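Local atomic coordinates of regulator of nonsense transcripts 2 (PDB entry 4CEM), a protein that acts as a factor in nonsense-mediated mRNA decay, the surveillance pathway that destroys transcripts carrying premature stop codons. Residues W19-H22 against H23-E27; A106-L109 against C110-H114; E155-V159 against G160-D164; V191-S194 against F195-C199. All coordinates share one frame; numbering follows the deposited sequence.

Contact 1 carries the joint that ties three of the four contacts together. Arg-25 NH2 forms a salt bridge with Glu-155 OE2 of contact 3 at 2.7 Å and a probable hydrogen bond with His-198 O of contact 4 at 2.6 Å. Contact 2 meets contact 3 through apolar atoms, Cys-110 CB lying 3.8 Å from Leu-156 CD2, and their centres are about 11 Å apart. Contacts 3 and 4 brush each other at Ile-158 and Cys-199. Contact 2 touches neither contact 1 nor contact 4, with nearest atoms about 7 and 9 Å away. Contacts 2, 3 and 4 belong to the MIF4G domain.

Contact 1. Residues W19-H22 against H23-E27; sequences WERH and HLRKE
His-23 meets both Trp-19 and His-22, the three rings forming an aromatic cluster along one turn of helix. Its CG is anti to the carbonyl carbon (chi1 -73°), which turns the ring back along the helix and brings NE2 to 3.4 Å from Trp-19 CE3. The two planes differ by 38°, neither a stack nor an edge-to-face pair. His-22 makes an offset edge-to-face pair: the edge of His-22 points at the face of His-23, with CD2 4.1 Å from ND1 of His-23. Alongside His-22 runs Lys-26, whose NZ is 4.2 Å from His-22 NE2 and salt-bridged to Glu-226. On another side of the helix, Arg-21 lays CG and CD over one face of the Arg-25 guanidinium, CD reaching NH2 of Arg-25 at 3.5 Å. The two guanidinium planes stand 76° apart, and the like charges are balanced by carboxylates: Arg-21 bridges to Asp-201, Arg-25 to Asp-201, Asp-202 and Glu-155. Through these arginines helix 6-33 reaches helices 189-204 and 143-158, while Trp-19 and His-22 rest on Pro-223 and Pro-224 in the loop before helix 230-259, where Trp-19 NE1 also bonds to Ser-221 O.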
loop_
_atom_site.group_PDB
_atom_site.type_symbol
_atom_site.label_atom_id
_atom_site.label_comp_id
_atom_site.label_asym_id
_atom_site.label_seq_id
_atom_site.Cartn_x
_atom_site.Cartn_y
_atom_site.Cartn_z
ATOM N N TRP A 19 -14.828 5.007 8.293
ATOM C CA TRP A 19 -14.796 5.418 9.690
ATOM C C TRP A 19 -14.039 4.458 10.575
ATOM O O TRP A 19 -13.294 4.892 11.452
ATOM C CB TRP A 19 -16.207 5.701 10.211
ATOM C CG TRP A 19 -16.671 7.066 9.794
ATOM C CD1 TRP A 19 -17.519 7.400 8.742
ATOM C CD2 TRP A 19 -16.275 8.341 10.377
ATOM N NE1 TRP A 19 -17.680 8.749 8.652
ATOM C CE2 TRP A 19 -16.957 9.374 9.606
ATOM C CE3 TRP A 19 -15.458 8.717 11.427
ATOM C CZ2 TRP A 19 -16.818 10.723 9.904
ATOM C CZ3 TRP A 19 -15.320 10.074 11.711
ATOM C CH2 TRP A 19 -15.991 11.052 10.972
ATOM N N GLU A 20 -14.218 3.160 10.359
ATOM C CA GLU A 20 -13.454 2.139 11.087
ATOM C C GLU A 20 -11.960 2.371 10.896
ATOM O O GLU A 20 -11.196 2.429 11.861
ATOM C CB GLU A 20 -13.819 0.732 10.604
ATOM C CG GLU A 20 -15.123 0.207 11.190
ATOM C CD GLU A 20 -15.737 -0.946 10.396
ATOM O OE1 GLU A 20 -15.228 -1.285 9.299
ATOM O OE2 GLU A 20 -16.751 -1.509 10.875
ATOM N N ARG A 21 -11.567 2.526 9.638
ATOM C CA ARG A 21 -10.195 2.851 9.291
ATOM C C ARG A 21 -9.734 4.105 10.038
ATOM O O ARG A 21 -8.663 4.120 10.636
ATOM C CB ARG A 21 -10.068 3.047 7.772
ATOM C CG ARG A 21 -8.639 3.101 7.266
ATOM C CD ARG A 21 -8.529 2.810 5.777
ATOM N NE ARG A 21 -8.936 3.953 4.955
ATOM C CZ ARG A 21 -10.130 4.105 4.373
ATOM N NH1 ARG A 21 -11.082 3.179 4.492
ATOM N NH2 ARG A 21 -10.376 5.197 3.652
ATOM N N HIS A 22 -10.561 5.140 10.027
ATOM C CA HIS A 22 -10.172 6.416 10.600
ATOM C C HIS A 22 -10.044 6.328 12.090
ATOM O O HIS A 22 -9.044 6.756 12.670
ATOM C CB HIS A 22 -11.190 7.485 10.217
ATOM C CG HIS A 22 -10.950 8.820 10.865
ATOM N ND1 HIS A 22 -10.052 9.698 10.397
ATOM C CD2 HIS A 22 -11.539 9.412 11.971
ATOM C CE1 HIS A 22 -10.052 10.795 11.172
ATOM N NE2 HIS A 22 -10.965 10.620 12.133
ATOM N N HIS A 23 -11.048 5.761 12.735
ATOM C CA HIS A 23 -11.023 5.677 14.186
ATOM C C HIS A 23 -9.853 4.881 14.683
ATOM O O HIS A 23 -9.235 5.260 15.672
ATOM C CB HIS A 23 -12.323 5.099 14.728
ATOM C CG HIS A 23 -13.493 6.055 14.651
ATOM N ND1 HIS A 23 -13.397 7.349 15.020
ATOM C CD2 HIS A 23 -14.810 5.856 14.253
ATOM C CE1 HIS A 23 -14.585 7.953 14.854
ATOM N NE2 HIS A 23 -15.453 7.035 14.389
ATOM N N LEU A 24 -9.530 3.781 14.007
ATOM C CA LEU A 24 -8.397 2.940 14.420
ATOM C C LEU A 24 -7.063 3.681 14.329
ATOM O O LEU A 24 -6.260 3.671 15.270
ATOM C CB LEU A 24 -8.323 1.661 13.575
ATOM C CG LEU A 24 -7.180 0.701 13.931
ATOM C CD1 LEU A 24 -7.207 0.395 15.422
ATOM C CD2 LEU A 24 -7.265 -0.572 13.092
ATOM N N ARG A 25 -6.837 4.315 13.186
ATOM C CA ARG A 25 -5.617 5.070 12.957
ATOM C C ARG A 25 -5.408 6.167 14.006
ATOM O O ARG A 25 -4.291 6.383 14.481
ATOM C CB ARG A 25 -5.657 5.694 11.563
ATOM C CG ARG A 25 -5.453 4.701 10.434
ATOM C CD ARG A 25 -5.506 5.390 9.084
ATOM N NE ARG A 25 -5.319 4.439 7.996
ATOM C CZ ARG A 25 -5.361 4.746 6.701
ATOM N NH1 ARG A 25 -5.583 5.990 6.302
ATOM N NH2 ARG A 25 -5.184 3.798 5.795
ATOM N N LYS A 26 -6.497 6.852 14.347
ATOM C CA LYS A 26 -6.488 7.960 15.295
ATOM C C LYS A 26 -6.133 7.460 16.683
ATOM O O LYS A 26 -5.432 8.119 17.442
ATOM C CB LYS A 26 -7.877 8.594 15.331
ATOM C CG LYS A 26 -7.904 10.063 15.698
ATOM C CD LYS A 26 -7.514 10.942 14.518
ATOM C CE LYS A 26 -7.741 12.406 14.837
ATOM N NZ LYS A 26 -9.147 12.647 15.280
ATOM N N GLU A 27 -6.626 6.271 16.996
ATOM C CA GLU A 27 -6.441 5.651 18.300
ATOM C C GLU A 27 -4.997 5.145 18.433
ATOM O O GLU A 27 -4.322 5.432 19.410
ATOM C CB GLU A 27 -7.450 4.504 18.438
ATOM C CG GLU A 27 -7.669 3.985 19.847
ATOM C CD GLU A 27 -8.209 2.552 19.885
ATOM O OE1 GLU A 27 -8.817 2.096 18.887
ATOM O OE2 GLU A 27 -8.027 1.875 20.924
#

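Contact 2. Residues A106-L109 against C110-H114; sequences AVHL and CSLFH
Ala-106 to Leu-109 offer their carbonyls to Cys-110 to Phe-113 four residues on, in regular helical bonds such as Cys-110 N to Ala-106 O at 2.8 Å. The bond from Leu-112 N to His-108 O is longer, 3.2 Å. Ser-111 adds a side-chain bond to this pattern. With chi1 at -60°, its hydroxyl lies beside its own backbone N and donates to Val-107 O, OG to O 3.0 Å. That carbonyl also takes Ser-111 N at 2.9 Å, and the two donors arrive from opposite faces of its plane, so one oxygen is gripped twice. OG is bonded in addition to Asn-32 ND2. An alanine at Ser-111 would keep the backbone bond but is likely to leave Asn-32 ND2 without this partner and Val-107 O with one grip fewer. Leu-112, one turn on from His-108, sets CG over one face of that ring, toward its rim, and CD1 comes 3.6 Å from NE2 of His-108; that nitrogen is hydrogen-bonded to Ser-74 OG. Leu-112 CD1 also touches Leu-109 CD2 at 4.3 Å. A helix whose buried side chains pack on helix 70-79 on one side (Leu-109, with Leu-112) and on helix 143-158 on another (Ala-106, Val-107 and Cys-110) is consistent with the HEAT-like helical stacking of MIF4G domains.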
loop_
_atom_site.group_PDB
_atom_site.type_symbol
_atom_site.label_atom_id
_atom_site.label_comp_id
_atom_site.label_asym_id
_atom_site.label_seq_id
_atom_site.Cartn_x
_atom_site.Cartn_y
_atom_site.Cartn_z
ATOM N N ALA A 106 -0.017 -7.102 11.704
ATOM C CA ALA A 106 1.404 -6.760 11.785
ATOM C C ALA A 106 1.598 -5.389 12.437
ATOM O O ALA A 106 2.471 -5.215 13.302
ATOM C CB ALA A 106 2.039 -6.786 10.407
ATOM N N VAL A 107 0.768 -4.425 12.037
ATOM C CA VAL A 107 0.861 -3.067 12.563
ATOM C C VAL A 107 0.529 -3.080 14.052
ATOM O O VAL A 107 1.163 -2.374 14.845
ATOM C CB VAL A 107 -0.078 -2.088 11.800
ATOM C CG1 VAL A 107 -0.119 -0.725 12.472
ATOM C CG2 VAL A 107 0.366 -1.941 10.352
ATOM N N HIS A 108 -0.456 -3.890 14.430
ATOM C CA HIS A 108 -0.799 -4.053 15.845
ATOM C C HIS A 108 0.378 -4.558 16.626
ATOM O O HIS A 108 0.663 -4.047 17.705
ATOM C CB HIS A 108 -2.015 -4.977 16.017
ATOM C CG HIS A 108 -2.201 -5.507 17.428
ATOM N ND1 HIS A 108 -2.771 -4.780 18.409
ATOM C CD2 HIS A 108 -1.885 -6.742 17.987
ATOM C CE1 HIS A 108 -2.806 -5.502 19.539
ATOM N NE2 HIS A 108 -2.264 -6.706 19.280
ATOM N N LEU A 109 1.070 -5.570 16.096
ATOM C CA LEU A 109 2.236 -6.138 16.781
ATOM C C LEU A 109 3.366 -5.134 16.801
ATOM O O LEU A 109 4.059 -5.021 17.802
ATOM C CB LEU A 109 2.709 -7.448 16.142
ATOM C CG LEU A 109 1.793 -8.660 16.369
ATOM C CD1 LEU A 109 2.257 -9.873 15.567
ATOM C CD2 LEU A 109 1.664 -8.997 17.850
ATOM N N CYS A 110 3.540 -4.397 15.705
ATOM C CA CYS A 110 4.555 -3.345 15.667
ATOM C C CYS A 110 4.303 -2.262 16.735
ATOM O O CYS A 110 5.253 -1.690 17.278
ATOM C CB CYS A 110 4.647 -2.716 14.276
ATOM S SG CYS A 110 5.408 -3.759 13.005
ATOM N N SER A 111 3.033 -2.011 17.056
ATOM C CA SER A 111 2.673 -1.018 18.072
ATOM C C SER A 111 2.957 -1.507 19.482
ATOM O O SER A 111 3.334 -0.717 20.347
ATOM C CB SER A 111 1.199 -0.615 17.955
ATOM O OG SER A 111 0.926 -0.063 16.679
ATOM N N LEU A 112 2.768 -2.798 19.736
ATOM C CA LEU A 112 3.102 -3.339 21.054
ATOM C C LEU A 112 4.624 -3.293 21.276
ATOM O O LEU A 112 5.085 -2.962 22.364
ATOM C CB LEU A 112 2.570 -4.761 21.228
ATOM C CG LEU A 112 1.056 -4.993 21.172
ATOM C CD1 LEU A 112 0.771 -6.486 21.222
ATOM C CD2 LEU A 112 0.342 -4.271 22.301
ATOM N N PHE A 113 5.394 -3.608 20.240
ATOM C CA PHE A 113 6.859 -3.492 20.295
ATOM C C PHE A 113 7.259 -2.054 20.567
ATOM O O PHE A 113 7.975 -1.764 21.519
ATOM C CB PHE A 113 7.502 -3.942 18.975
ATOM C CG PHE A 113 7.898 -5.393 18.946
ATOM C CD1 PHE A 113 9.062 -5.820 19.579
ATOM C CD2 PHE A 113 7.120 -6.330 18.283
ATOM C CE1 PHE A 113 9.440 -7.151 19.551
ATOM C CE2 PHE A 113 7.491 -7.665 18.253
ATOM C CZ PHE A 113 8.653 -8.076 18.888
ATOM N N HIS A 114 6.773 -1.158 19.717
ATOM C CA HIS A 114 7.091 0.259 19.823
ATOM C C HIS A 114 6.759 0.813 21.170
ATOM O O HIS A 114 7.539 1.566 21.724
ATOM C CB HIS A 114 6.350 1.043 18.756
ATOM C CG HIS A 114 6.499 2.538 18.889
ATOM N ND1 HIS A 114 7.682 3.158 18.758
ATOM C CD2 HIS A 114 5.555 3.533 19.147
ATOM C CE1 HIS A 114 7.509 4.482 18.926
ATOM N NE2 HIS A 114 6.203 4.707 19.165
#

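Contact 3. Residues E155-V159 against G160-D164; sequences ELTIV and GIFTD
Leu-156 is the apolar centre, touched by both Ile-161 and Phe-162 where the chain turns back on the end of helix 143-158 in a Schellman motif. Its CD2 meets Ile-161 CD1 at 3.4 Å, the hydrophobic contact that usually accompanies this motif, and Val-159 CG1 lies alongside, 3.8 Å from the same CD1 of Ile-161. Phe-162, its CG anti to the carbonyl carbon (chi1 -59°), brings CE2 to 4.0 Å from Leu-156 CB and also meets Leu-156 CD1. The ring's edge is turned toward Thr-157 OG1, which is itself hydrogen-bonded to Ile-153 O. Without the Phe-162 ring, as with an alanine here, a gap would probably open beside Leu-156 and the leucines of helix 120-137, Leu-124 and Leu-125, on which it packs.

Polar bonds close the turn. Gly-160, with phi 79°, donates its N to Thr-157 O at 2.8 Å, and Leu-156 O takes Phe-162 N at 3.1 Å in a nearly straight bond (169°) besides a weak one from Ile-161 N. At the outer edge Asp-164 is salt-bridged to Lys-232 and Arg-29. Thr-163, N-cap of helix 164-181, caps a backbone N with its side chain, while its own N bonds to Glu-166 OE1, consistent with a capping box.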
loop_
_atom_site.group_PDB
_atom_site.type_symbol
_atom_site.label_atom_id
_atom_site.label_comp_id
_atom_site.label_asym_id
_atom_site.label_seq_id
_atom_site.Cartn_x
_atom_site.Cartn_y
_atom_site.Cartn_z
ATOM N N GLU A 155 1.112 2.652 6.671
ATOM C CA GLU A 155 0.422 2.559 7.964
ATOM C C GLU A 155 1.349 2.903 9.112
ATOM O O GLU A 155 0.984 3.682 9.997
ATOM C CB GLU A 155 -0.165 1.166 8.224
ATOM C CG GLU A 155 -1.512 0.904 7.574
ATOM C CD GLU A 155 -2.597 1.890 7.973
ATOM O OE1 GLU A 155 -2.591 2.419 9.101
ATOM O OE2 GLU A 155 -3.475 2.127 7.141
ATOM N N LEU A 156 2.549 2.320 9.097
ATOM C CA LEU A 156 3.508 2.540 10.176
ATOM C C LEU A 156 3.794 4.028 10.382
ATOM O O LEU A 156 4.091 4.461 11.499
ATOM C CB LEU A 156 4.817 1.788 9.911
ATOM C CG LEU A 156 4.773 0.272 10.095
ATOM C CD1 LEU A 156 6.031 -0.348 9.518
ATOM C CD2 LEU A 156 4.617 -0.069 11.565
ATOM N N THR A 157 3.715 4.806 9.309
ATOM C CA THR A 157 3.846 6.245 9.429
ATOM C C THR A 157 2.541 6.833 9.987
ATOM O O THR A 157 2.549 7.524 10.999
ATOM C CB THR A 157 4.227 6.888 8.078
ATOM O OG1 THR A 157 5.300 6.146 7.478
ATOM C CG2 THR A 157 4.650 8.336 8.267
ATOM N N ILE A 158 1.415 6.518 9.358
ATOM C CA ILE A 158 0.119 7.074 9.777
ATOM C C ILE A 158 -0.135 6.821 11.251
ATOM O O ILE A 158 -0.637 7.684 11.973
ATOM C CB ILE A 158 -1.058 6.457 9.007
ATOM C CG1 ILE A 158 -0.984 6.815 7.530
ATOM C CG2 ILE A 158 -2.371 6.963 9.584
ATOM C CD1 ILE A 158 -1.938 6.023 6.681
ATOM N N VAL A 159 0.242 5.631 11.683
ATOM C CA VAL A 159 0.024 5.168 13.049
ATOM C C VAL A 159 1.086 5.701 14.025
ATOM O O VAL A 159 1.049 5.402 15.212
ATOM C CB VAL A 159 -0.066 3.617 13.015
ATOM C CG1 VAL A 159 0.756 2.945 14.106
ATOM C CG2 VAL A 159 -1.527 3.190 12.990
ATOM N N GLY A 160 2.032 6.499 13.530
ATOM C CA GLY A 160 2.979 7.211 14.392
ATOM C C GLY A 160 4.153 6.418 14.960
ATOM O O GLY A 160 4.868 6.917 15.830
ATOM N N ILE A 161 4.356 5.191 14.483
ATOM C CA ILE A 161 5.538 4.413 14.844
ATOM C C ILE A 161 6.767 5.077 14.231
ATOM O O ILE A 161 7.782 5.255 14.904
ATOM C CB ILE A 161 5.407 2.946 14.391
ATOM C CG1 ILE A 161 4.340 2.242 15.242
ATOM C CG2 ILE A 161 6.738 2.216 14.524
ATOM C CD1 ILE A 161 3.883 0.907 14.703
ATOM N N PHE A 162 6.662 5.454 12.958
ATOM C CA PHE A 162 7.602 6.392 12.334
ATOM C C PHE A 162 7.088 7.828 12.427
ATOM O O PHE A 162 5.890 8.074 12.304
ATOM C CB PHE A 162 7.811 6.062 10.856
ATOM C CG PHE A 162 8.341 4.689 10.599
ATOM C CD1 PHE A 162 9.126 4.023 11.534
ATOM C CD2 PHE A 162 8.085 4.067 9.388
ATOM C CE1 PHE A 162 9.609 2.750 11.275
ATOM C CE2 PHE A 162 8.576 2.799 9.123
ATOM C CZ PHE A 162 9.339 2.141 10.071
ATOM N N THR A 163 8.003 8.776 12.601
ATOM C CA THR A 163 7.650 10.184 12.633
ATOM C C THR A 163 7.307 10.599 11.227
ATOM O O THR A 163 7.622 9.887 10.285
ATOM C CB THR A 163 8.814 11.062 13.119
ATOM O OG1 THR A 163 9.919 10.963 12.196
ATOM C CG2 THR A 163 9.247 10.665 14.537
ATOM N N ASP A 164 6.664 11.748 11.075
ATOM C CA ASP A 164 6.301 12.219 9.748
ATOM C C ASP A 164 7.534 12.293 8.853
ATOM O O ASP A 164 7.526 11.735 7.757
ATOM C CB ASP A 164 5.617 13.584 9.819
ATOM C CG ASP A 164 4.189 13.512 10.360
ATOM O OD1 ASP A 164 3.689 12.420 10.708
ATOM O OD2 ASP A 164 3.553 14.579 10.433
#

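Contact 4. Residues V191-S194 against F195-C199; sequences VVIS and FCRHC
Ile-193 and Arg-197 slant across each other one turn apart, the methyl CG2 of Ile-193 lying 3.4 Å from NH1 of Arg-197. The arginine chain is extended at first and bends at chi3 (-58°), which folds the guanidinium back to that methyl. Next along the helix, the His-198 ring turns its edge to Ser-194: CD2 is 3.2 Å from Ser-194 O and 3.7 Å from Ser-194 OG. Having CG anti to the carbonyl carbon (chi1 -71°) keeps this ring leaning back over the preceding turn, and Arg-197 CG sits over one of its faces. Phe-195 is set differently. Its ring leads away to pack on Ile-171 of helix 164-181, while Val-192 O lies near its edge. Elsewhere on the turn, Val-192 CG1 touches Cys-196 SG at 4.2 Å, and both side chains reach Leu-240 of helix 230-259.

The backbone is regular helix, with His-198 N bonded to Ser-194 O at 2.9 Å. The hydrogen bonds identified across the turn are main-chain ones, with side-chain contacts of mixed character around them. The chemistry thus implies a two-sided helix, its contact centred about 5 Å from the centre of the chain: Val-192, Ile-193, Phe-195 and Cys-196 pack on helices 164-181, 230-259 and 283-303, while Ser-194 and Arg-197 lie on a more open side, Arg-197 still touching Ser-299 of helix 283-303.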
loop_
_atom_site.group_PDB
_atom_site.type_symbol
_atom_site.label_atom_id
_atom_site.label_comp_id
_atom_site.label_asym_id
_atom_site.label_seq_id
_atom_site.Cartn_x
_atom_site.Cartn_y
_atom_site.Cartn_z
ATOM N N VAL A 191 0.332 -1.638 -7.683
ATOM C CA VAL A 191 1.011 -1.177 -6.470
ATOM C C VAL A 191 0.584 0.250 -6.103
ATOM O O VAL A 191 0.376 0.551 -4.925
ATOM C CB VAL A 191 2.550 -1.276 -6.608
ATOM C CG1 VAL A 191 3.252 -0.503 -5.507
ATOM C CG2 VAL A 191 2.977 -2.736 -6.582
ATOM N N VAL A 192 0.440 1.116 -7.108
ATOM C CA VAL A 192 0.031 2.505 -6.874
ATOM C C VAL A 192 -1.448 2.589 -6.504
ATOM O O VAL A 192 -1.844 3.410 -5.678
ATOM C CB VAL A 192 0.293 3.388 -8.103
ATOM C CG1 VAL A 192 -0.198 4.803 -7.858
ATOM C CG2 VAL A 192 1.774 3.396 -8.434
ATOM N N ILE A 193 -2.258 1.731 -7.114
ATOM C CA ILE A 193 -3.684 1.695 -6.833
ATOM C C ILE A 193 -3.930 1.225 -5.402
ATOM O O ILE A 193 -4.672 1.871 -4.651
ATOM C CB ILE A 193 -4.422 0.794 -7.836
ATOM C CG1 ILE A 193 -4.370 1.437 -9.225
ATOM C CG2 ILE A 193 -5.861 0.587 -7.401
ATOM C CD1 ILE A 193 -4.650 0.484 -10.362
ATOM N N SER A 194 -3.296 0.114 -5.029
ATOM C CA SER A 194 -3.402 -0.422 -3.669
ATOM C C SER A 194 -3.013 0.646 -2.655
ATOM O O SER A 194 -3.760 0.931 -1.725
ATOM C CB SER A 194 -2.516 -1.665 -3.496
ATOM O OG SER A 194 -2.330 -1.990 -2.123
ATOM N N PHE A 195 -1.849 1.250 -2.852
ATOM C CA PHE A 195 -1.392 2.327 -1.986
ATOM C C PHE A 195 -2.431 3.442 -1.861
ATOM O O PHE A 195 -2.700 3.936 -0.763
ATOM C CB PHE A 195 -0.097 2.918 -2.526
ATOM C CG PHE A 195 0.335 4.163 -1.815
ATOM C CD1 PHE A 195 0.967 4.086 -0.587
ATOM C CD2 PHE A 195 0.099 5.414 -2.369
ATOM C CE1 PHE A 195 1.365 5.232 0.075
ATOM C CE2 PHE A 195 0.492 6.565 -1.713
ATOM C CZ PHE A 195 1.127 6.472 -0.487
ATOM N N CYS A 196 -2.990 3.848 -2.997
ATOM C CA CYS A 196 -4.000 4.889 -3.019
ATOM C C CYS A 196 -5.239 4.411 -2.280
ATOM O O CYS A 196 -5.690 5.054 -1.338
ATOM C CB CYS A 196 -4.338 5.297 -4.460
ATOM S SG CYS A 196 -3.098 6.395 -5.196
ATOM N N ARG A 197 -5.767 3.271 -2.703
ATOM C CA ARG A 197 -6.926 2.667 -2.057
ATOM C C ARG A 197 -6.826 2.687 -0.524
ATOM O O ARG A 197 -7.746 3.130 0.149
ATOM C CB ARG A 197 -7.120 1.231 -2.573
ATOM C CG ARG A 197 -8.048 0.361 -1.729
ATOM C CD ARG A 197 -8.661 -0.792 -2.514
ATOM N NE ARG A 197 -9.415 -0.305 -3.676
ATOM C CZ ARG A 197 -9.058 -0.441 -4.958
ATOM N NH1 ARG A 197 -7.945 -1.087 -5.313
ATOM N NH2 ARG A 197 -9.840 0.072 -5.906
ATOM N N HIS A 198 -5.700 2.227 0.015
ATOM C CA HIS A 198 -5.563 2.019 1.455
ATOM C C HIS A 198 -5.139 3.232 2.216
ATOM O O HIS A 198 -5.687 3.491 3.278
ATOM C CB HIS A 198 -4.612 0.861 1.741
ATOM C CG HIS A 198 -5.190 -0.492 1.384
ATOM N ND1 HIS A 198 -6.027 -1.157 2.202
ATOM C CD2 HIS A 198 -5.044 -1.285 0.241
ATOM C CE1 HIS A 198 -6.393 -2.317 1.622
ATOM N NE2 HIS A 198 -5.789 -2.393 0.422
ATOM N N CYS A 199 -4.177 3.992 1.691
ATOM C CA CYS A 199 -3.515 5.061 2.460
ATOM C C CYS A 199 -3.571 6.463 1.837
ATOM O O CYS A 199 -3.161 7.443 2.476
ATOM C CB CYS A 199 -2.053 4.676 2.697
ATOM S SG CYS A 199 -1.853 3.012 3.391
#